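Local coordinates for putative isochorismatase (Streptomyces avermitilis, PDB 3KL2), which probably acts as a hydrolase of the isochorismatase-like cysteine hydrolase family, although its substrate is unknown, at residues N60-V65 with D117-V122; P74-P79 with I126-K131; D135-T140 with E166-T171. All coordinates share one frame; numbering follows the deposited sequence.

The three contacts follow the alpha/beta fold from one flank to the other. Interaction 2 pairs strand 75-78 with edge strand 126-127 of the parallel sheet. Its centre lies about 13 Å from that of interaction 1, and the two meet where Leu-119 O comes within 3.2 Å of His-77 CE1. The centres of interactions 2 and 3 are about 12 Å apart, and Lys-131 CE approaches Thr-136 OG1 to 3.5 Å. Interactions 1 and 3 lie on opposite sides of the chain's centre, about 21 Å between centres. Lys-131 NZ of interaction 2 forms a salt bridge with Glu-32; by family likeness these two and Cys-164, which begins helix 164-174, probably form the acid-lysine-cysteine site.

Interaction 1 (N60-V65 with D117-V122); sequences NTVAVV and DELAPV
With CG of Leu-119 set beside its own backbone N (chi1 -74°), the isobutyl group swings toward helix 57-71, where Val-62 and Val-65 each offer the CG2 methyl, the branch anti to their carbonyl carbon. The contact lies on the flank of a Rossmann-like alpha/beta fold: helix 57-71 precedes strand 75-78, and segment 117-122 belongs to the long loop that leads to edge strand 126-127. Leu-119 carries most of the loop's contact with the helix. Its two methyls divide the work. CD2 meets CG2 of Val-65 at 3.8 Å and CG2 of Val-62 at 4.1 Å, whereas CD1 reaches CG2 of Thr-61 at 4.1 Å, the two side chains crossing at nearly a right angle. Leu-58, one turn before Val-62, and Tyr-33 also touch Leu-119, so that the leucine is enclosed by residues from successive turns of the helix and by the tyrosine. Thr-61 shows the leucine its methyl, while its OG1 is hydrogen-bonded to Met-57 O and to Tyr-33 OH. Replacing Leu-119 by an alanine would probably open a gap over Thr-61, Val-62 and Val-65 and leave the loop less firmly held to the helix. At the outer border Glu-118 turns its carboxylate away from the helix, and the backbone O of Glu-118 lies 4.1 Å from CG2 of Val-62.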
# COMPACT_ATOMS: atom_id res chain seq x y z
N ASN A 60 23.91 1.37 -22.56
CA ASN A 60 24.18 2.26 -21.42
C ASN A 60 23.79 1.56 -20.10
O ASN A 60 24.43 1.73 -19.08
CB ASN A 60 23.38 3.57 -21.55
CG ASN A 60 23.88 4.48 -22.65
OD1 ASN A 60 25.09 4.64 -22.86
ND2 ASN A 60 22.94 5.13 -23.33
N THR A 61 22.72 0.79 -20.15
CA THR A 61 22.28 0.06 -18.96
C THR A 61 23.34 -0.97 -18.58
O THR A 61 23.69 -1.09 -17.41
CB THR A 61 20.92 -0.63 -19.18
OG1 THR A 61 19.97 0.33 -19.66
CG2 THR A 61 20.40 -1.22 -17.87
N VAL A 62 23.87 -1.66 -19.60
CA VAL A 62 24.91 -2.68 -19.39
C VAL A 62 26.08 -2.06 -18.67
O VAL A 62 26.51 -2.58 -17.67
CB VAL A 62 25.33 -3.37 -20.69
CG1 VAL A 62 26.53 -4.31 -20.45
CG2 VAL A 62 24.16 -4.13 -21.26
N ALA A 63 26.56 -0.93 -19.15
CA ALA A 63 27.67 -0.25 -18.51
C ALA A 63 27.35 0.18 -17.06
O ALA A 63 28.26 0.31 -16.24
CB ALA A 63 28.10 0.94 -19.34
N VAL A 64 26.08 0.41 -16.74
CA VAL A 64 25.75 0.86 -15.40
C VAL A 64 25.64 -0.36 -14.49
O VAL A 64 26.00 -0.31 -13.30
CB VAL A 64 24.44 1.68 -15.34
CG1 VAL A 64 24.07 1.96 -13.89
CG2 VAL A 64 24.56 3.01 -16.10
N VAL A 65 25.14 -1.45 -15.05
CA VAL A 65 25.06 -2.69 -14.31
C VAL A 65 26.48 -3.16 -13.95
O VAL A 65 26.81 -3.36 -12.77
CB VAL A 65 24.29 -3.76 -15.12
CG1 VAL A 65 24.59 -5.14 -14.60
CG2 VAL A 65 22.78 -3.46 -15.09
N ASP A 117 19.33 -11.31 -23.07
CA ASP A 117 20.55 -12.05 -22.75
C ASP A 117 21.65 -11.14 -22.21
O ASP A 117 22.34 -11.47 -21.25
CB ASP A 117 21.06 -12.81 -23.98
CG ASP A 117 20.09 -13.87 -24.45
OD1 ASP A 117 19.35 -14.45 -23.60
OD2 ASP A 117 20.05 -14.12 -25.69
N GLU A 118 21.78 -9.98 -22.83
CA GLU A 118 22.77 -8.97 -22.47
C GLU A 118 22.67 -8.57 -20.98
O GLU A 118 23.63 -8.10 -20.38
CB GLU A 118 22.54 -7.72 -23.35
CG GLU A 118 23.02 -7.84 -24.82
CD GLU A 118 22.41 -9.04 -25.62
OE1 GLU A 118 21.22 -9.42 -25.40
OE2 GLU A 118 23.15 -9.60 -26.48
N LEU A 119 21.49 -8.75 -20.39
CA LEU A 119 21.24 -8.40 -19.00
C LEU A 119 20.68 -9.60 -18.24
O LEU A 119 19.92 -9.43 -17.31
CB LEU A 119 20.26 -7.20 -18.95
CG LEU A 119 20.95 -5.89 -19.36
CD1 LEU A 119 19.96 -4.80 -19.87
CD2 LEU A 119 21.77 -5.38 -18.19
N ALA A 120 21.06 -10.81 -18.63
CA ALA A 120 20.57 -11.98 -17.92
C ALA A 120 21.02 -11.90 -16.46
O ALA A 120 22.19 -11.57 -16.17
CB ALA A 120 21.08 -13.26 -18.57
N PRO A 121 20.09 -12.18 -15.53
CA PRO A 121 20.41 -12.20 -14.09
C PRO A 121 21.54 -13.18 -13.77
O PRO A 121 21.48 -14.33 -14.19
CB PRO A 121 19.10 -12.68 -13.44
CG PRO A 121 18.07 -12.48 -14.47
CD PRO A 121 18.71 -12.62 -15.79
N VAL A 122 22.58 -12.71 -13.09
CA VAL A 122 23.66 -13.60 -12.70
C VAL A 122 23.76 -13.62 -11.20
O VAL A 122 23.21 -12.74 -10.53
CB VAL A 122 25.02 -13.20 -13.31
CG1 VAL A 122 24.90 -13.25 -14.82
CG2 VAL A 122 25.51 -11.81 -12.84

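Interaction 2 (P74-P79 with I126-K131); sequences PIMHAP and IVIEGK
Backbone hydrogen bonds tie Ile-75 and His-77 to the 126-131 segment. Ile-75 O accepts from Ile-126 N at 3.1 Å. His-77 then bonds with both its polar backbone atoms: its N donates to Ile-126 O at 2.9 Å, nearly straight at 165°, and its O receives Ile-128 N at 2.8 Å through a more bent bond of 142°. A weaker CA-H...O contact, Met-76 CA to Ile-126 O at 3.3 Å, adds to the same ladder.

Apolar contacts flank it. Met-76 and Ile-126 run side by side in the same direction, and the extended methionine brings CE to 3.9 Å from CD1 of Ile-126; Leu-146 of helix 142-149 touches Met-76 on this face. Ile-128 brings CD1 to 4.3 Å from Met-76 SD and sets its CB against Ala-78 CB. The other face carries His-77 and Val-127; NE2 of His-77 is hydrogen-bonded to Asp-125 OD2.

Beyond the paired strands a water takes over. It donates to Pro-79 O and to Ile-128 O and accepts from Lys-131 N, bridging the two segments where they diverge. Here CB of Lys-131 lies 3.3 Å from Pro-79 O, while NZ leads away to a salt bridge with Glu-32 and to the carbonyls of Gly-133 and Leu-134.

The parallel pairing, with strand 126-127 at the sheet's edge and strand 26-31 on the far side of 75-78, belongs to the Rossmann-like fold of the isochorismatase family.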
# COMPACT_ATOMS: atom_id res chain seq x y z
N PRO A 74 23.21 -4.09 -5.21
CA PRO A 74 22.20 -5.03 -5.65
C PRO A 74 21.56 -4.58 -6.96
O PRO A 74 21.19 -3.41 -7.11
CB PRO A 74 21.19 -5.00 -4.53
CG PRO A 74 21.97 -4.58 -3.33
CD PRO A 74 23.02 -3.67 -3.82
N ILE A 75 21.52 -5.49 -7.93
CA ILE A 75 20.83 -5.31 -9.17
C ILE A 75 19.51 -6.05 -8.99
O ILE A 75 19.52 -7.20 -8.65
CB ILE A 75 21.62 -5.95 -10.31
CG1 ILE A 75 23.10 -5.48 -10.31
CG2 ILE A 75 20.98 -5.69 -11.62
CD1 ILE A 75 23.35 -3.95 -10.31
N MET A 76 18.38 -5.38 -9.21
CA MET A 76 17.05 -5.98 -9.08
C MET A 76 16.27 -5.91 -10.40
O MET A 76 16.05 -4.82 -10.90
CB MET A 76 16.28 -5.20 -8.05
CG MET A 76 16.88 -5.26 -6.65
SD MET A 76 15.81 -4.59 -5.42
CE MET A 76 16.94 -4.74 -4.07
N HIS A 77 15.84 -7.05 -10.97
CA HIS A 77 15.13 -7.08 -12.25
C HIS A 77 13.64 -7.16 -12.02
O HIS A 77 13.18 -7.95 -11.21
CB HIS A 77 15.52 -8.32 -13.08
CG HIS A 77 16.97 -8.40 -13.46
ND1 HIS A 77 17.49 -7.76 -14.57
CD2 HIS A 77 18.00 -9.11 -12.92
CE1 HIS A 77 18.77 -8.05 -14.68
NE2 HIS A 77 19.11 -8.87 -13.70
N ALA A 78 12.88 -6.40 -12.80
CA ALA A 78 11.45 -6.31 -12.61
C ALA A 78 10.78 -6.57 -13.93
O ALA A 78 10.38 -5.66 -14.62
CB ALA A 78 11.06 -4.95 -12.04
N PRO A 79 10.66 -7.86 -14.30
CA PRO A 79 9.99 -8.25 -15.52
C PRO A 79 8.51 -8.32 -15.29
O PRO A 79 8.08 -8.53 -14.17
CB PRO A 79 10.57 -9.64 -15.80
CG PRO A 79 10.77 -10.23 -14.46
CD PRO A 79 11.16 -9.02 -13.56
N ILE A 126 18.66 -10.07 -7.76
CA ILE A 126 17.31 -10.31 -7.29
C ILE A 126 16.38 -10.16 -8.47
O ILE A 126 16.52 -9.24 -9.26
CB ILE A 126 16.98 -9.32 -6.13
CG1 ILE A 126 17.83 -9.67 -4.89
CG2 ILE A 126 15.49 -9.29 -5.81
CD1 ILE A 126 17.99 -8.49 -3.89
N VAL A 127 15.44 -11.08 -8.62
CA VAL A 127 14.43 -10.99 -9.65
C VAL A 127 13.10 -10.78 -8.92
O VAL A 127 12.59 -11.68 -8.28
CB VAL A 127 14.43 -12.23 -10.61
CG1 VAL A 127 13.26 -12.21 -11.61
CG2 VAL A 127 15.76 -12.33 -11.39
N ILE A 128 12.60 -9.54 -9.00
CA ILE A 128 11.34 -9.11 -8.37
C ILE A 128 10.17 -9.86 -8.97
O ILE A 128 10.11 -10.01 -10.18
CB ILE A 128 11.16 -7.56 -8.63
CG1 ILE A 128 12.27 -6.79 -7.91
CG2 ILE A 128 9.79 -7.07 -8.24
CD1 ILE A 128 12.64 -7.25 -6.42
N GLU A 129 9.25 -10.32 -8.14
CA GLU A 129 8.14 -11.13 -8.60
C GLU A 129 6.80 -10.48 -8.37
O GLU A 129 6.61 -9.71 -7.43
CB GLU A 129 8.09 -12.44 -7.82
CG GLU A 129 9.36 -13.31 -7.87
CD GLU A 129 9.35 -14.42 -6.77
OE1 GLU A 129 10.37 -15.13 -6.67
OE2 GLU A 129 8.35 -14.59 -6.01
N GLY A 130 5.84 -10.86 -9.19
CA GLY A 130 4.50 -10.40 -9.03
C GLY A 130 4.02 -9.45 -10.14
O GLY A 130 2.81 -9.35 -10.34
N LYS A 131 4.95 -8.75 -10.83
CA LYS A 131 4.55 -7.61 -11.67
C LYS A 131 3.48 -7.97 -12.67
O LYS A 131 3.68 -8.82 -13.51
CB LYS A 131 5.70 -6.96 -12.44
CG LYS A 131 5.33 -5.53 -13.01
CD LYS A 131 6.61 -4.76 -13.38
CE LYS A 131 6.43 -3.23 -13.66
NZ LYS A 131 5.30 -2.89 -14.59
O HOH W 1 7.91 -8.94 -11.49

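Interaction 3 (D135-T140 with E166-T171); sequences DTFAST and ESTMRT
Asp-135 and Thr-171 meet at an angle, carboxylate to hydroxyl: Thr-171 OG1 donates to Asp-135 OD2 at 2.5 Å, a very short separation whose exact value is doubtful. The aspartate reaches helix 164-174 because its CG stands anti to the backbone N (chi1 -178°). The other oxygen turns back to its own segment, OD1 accepting Phe-137 N at 2.9 Å from well above the carboxylate plane, 60° out of it. Each oxygen has a partner in a different segment, which probably restricts the carboxylate's rotation. Behind it, CB of Asp-135 rests against CB of Ser-167, 3.8 Å away.

Thr-136 and Thr-168 come together hydroxyl to hydroxyl. Thr-168 OG1 receives both Thr-136 OG1, at 2.8 Å, and Thr-136 N, at 2.9 Å along an almost straight 168° line, and is also hydrogen-bonded to Cys-164 O one turn earlier in its helix. Three bonds therefore grip a single buried oxygen.

Asp-135 is the N-cap of a short, weakly bonded helix about 136-139, its OD1 making the capping bond to Phe-137 N, and this capped turn packs against helix 164-174 of the alpha/beta fold, with Leu-156 of strand 153-159 against Thr-168.

Phe-137 and Thr-171 slide past each other in opposite directions, the methyl CG2 of the threonine lying 3.5 Å from CB of the phenylalanine. The ring sets its edge toward helix 164-174, with CE2 3.6 Å from Thr-168 O near the ring plane, while Leu-142 and Leu-146 of helix 142-149 touch it too. At the subunit interface, beside helix 191-205, Arg-170 grips OE2 of Glu-166 side-on with NE and NH2, and its NH1 is hydrogen-bonded to Ser-167 OG of a neighbouring subunit.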
# COMPACT_ATOMS: atom_id res chain seq x y z
N ASP A 135 3.10 0.15 -12.38
CA ASP A 135 3.90 0.57 -11.24
C ASP A 135 4.59 -0.66 -10.64
O ASP A 135 3.94 -1.60 -10.29
CB ASP A 135 2.97 1.22 -10.22
CG ASP A 135 3.71 1.74 -9.01
OD1 ASP A 135 4.96 1.54 -8.91
OD2 ASP A 135 3.04 2.34 -8.14
N THR A 136 5.90 -0.68 -10.54
CA THR A 136 6.58 -1.82 -9.97
C THR A 136 6.19 -2.01 -8.46
O THR A 136 6.10 -3.14 -7.95
CB THR A 136 8.16 -1.68 -10.16
OG1 THR A 136 8.46 -1.38 -11.53
CG2 THR A 136 8.91 -2.96 -9.81
N PHE A 137 5.92 -0.93 -7.73
CA PHE A 137 5.50 -1.07 -6.33
C PHE A 137 4.10 -1.64 -6.14
O PHE A 137 3.80 -2.10 -5.06
CB PHE A 137 5.62 0.26 -5.60
CG PHE A 137 7.05 0.72 -5.36
CD1 PHE A 137 7.73 0.32 -4.23
CD2 PHE A 137 7.71 1.52 -6.28
CE1 PHE A 137 9.05 0.73 -3.98
CE2 PHE A 137 9.04 1.96 -6.05
CZ PHE A 137 9.72 1.56 -4.90
N ALA A 138 3.24 -1.64 -7.15
CA ALA A 138 1.79 -2.00 -6.92
C ALA A 138 1.44 -3.50 -6.93
O ALA A 138 0.40 -3.87 -6.45
CB ALA A 138 0.86 -1.25 -7.92
N SER A 139 2.21 -4.35 -7.57
CA SER A 139 1.85 -5.77 -7.59
C SER A 139 3.04 -6.73 -7.35
O SER A 139 2.95 -7.89 -7.71
CB SER A 139 1.15 -6.11 -8.92
OG SER A 139 1.98 -5.75 -10.02
N THR A 140 4.14 -6.25 -6.77
CA THR A 140 5.30 -7.04 -6.51
C THR A 140 5.82 -6.95 -5.07
O THR A 140 5.28 -6.22 -4.25
CB THR A 140 6.43 -6.60 -7.42
OG1 THR A 140 7.06 -5.43 -6.87
CG2 THR A 140 5.94 -6.37 -8.80
N GLU A 166 7.84 5.85 -15.19
CA GLU A 166 7.31 6.99 -14.49
C GLU A 166 6.43 6.57 -13.29
O GLU A 166 6.47 7.23 -12.26
CB GLU A 166 6.57 7.90 -15.42
CG GLU A 166 6.59 9.33 -14.95
CD GLU A 166 5.85 10.28 -15.87
OE1 GLU A 166 6.23 10.35 -17.03
OE2 GLU A 166 4.90 10.95 -15.42
N SER A 167 5.66 5.50 -13.43
CA SER A 167 4.78 5.08 -12.33
C SER A 167 5.57 4.63 -11.10
O SER A 167 5.23 4.97 -9.96
CB SER A 167 3.87 3.98 -12.74
OG SER A 167 2.90 4.50 -13.59
N THR A 168 6.63 3.86 -11.35
CA THR A 168 7.52 3.43 -10.33
C THR A 168 8.27 4.57 -9.64
O THR A 168 8.52 4.52 -8.47
CB THR A 168 8.51 2.47 -10.95
OG1 THR A 168 7.79 1.36 -11.52
CG2 THR A 168 9.57 1.98 -9.88
N MET A 169 8.73 5.55 -10.40
CA MET A 169 9.32 6.79 -9.88
C MET A 169 8.33 7.53 -8.96
O MET A 169 8.66 7.96 -7.86
CB MET A 169 9.64 7.68 -11.06
CG MET A 169 10.39 9.03 -10.74
SD MET A 169 10.50 10.04 -12.22
CE MET A 169 8.79 10.24 -12.67
N ARG A 170 7.09 7.68 -9.41
CA ARG A 170 6.13 8.42 -8.60
C ARG A 170 5.93 7.76 -7.24
O ARG A 170 6.07 8.40 -6.17
CB ARG A 170 4.84 8.63 -9.37
CG ARG A 170 5.00 9.60 -10.51
CD ARG A 170 3.80 9.59 -11.47
NE ARG A 170 3.96 10.61 -12.52
CZ ARG A 170 3.40 11.82 -12.50
NH1 ARG A 170 2.57 12.19 -11.52
NH2 ARG A 170 3.66 12.65 -13.51
N THR A 171 5.66 6.46 -7.27
CA THR A 171 5.41 5.72 -6.06
C THR A 171 6.70 5.64 -5.22
O THR A 171 6.66 5.80 -4.00
CB THR A 171 4.75 4.33 -6.39
OG1 THR A 171 3.55 4.56 -7.12
CG2 THR A 171 4.39 3.47 -5.12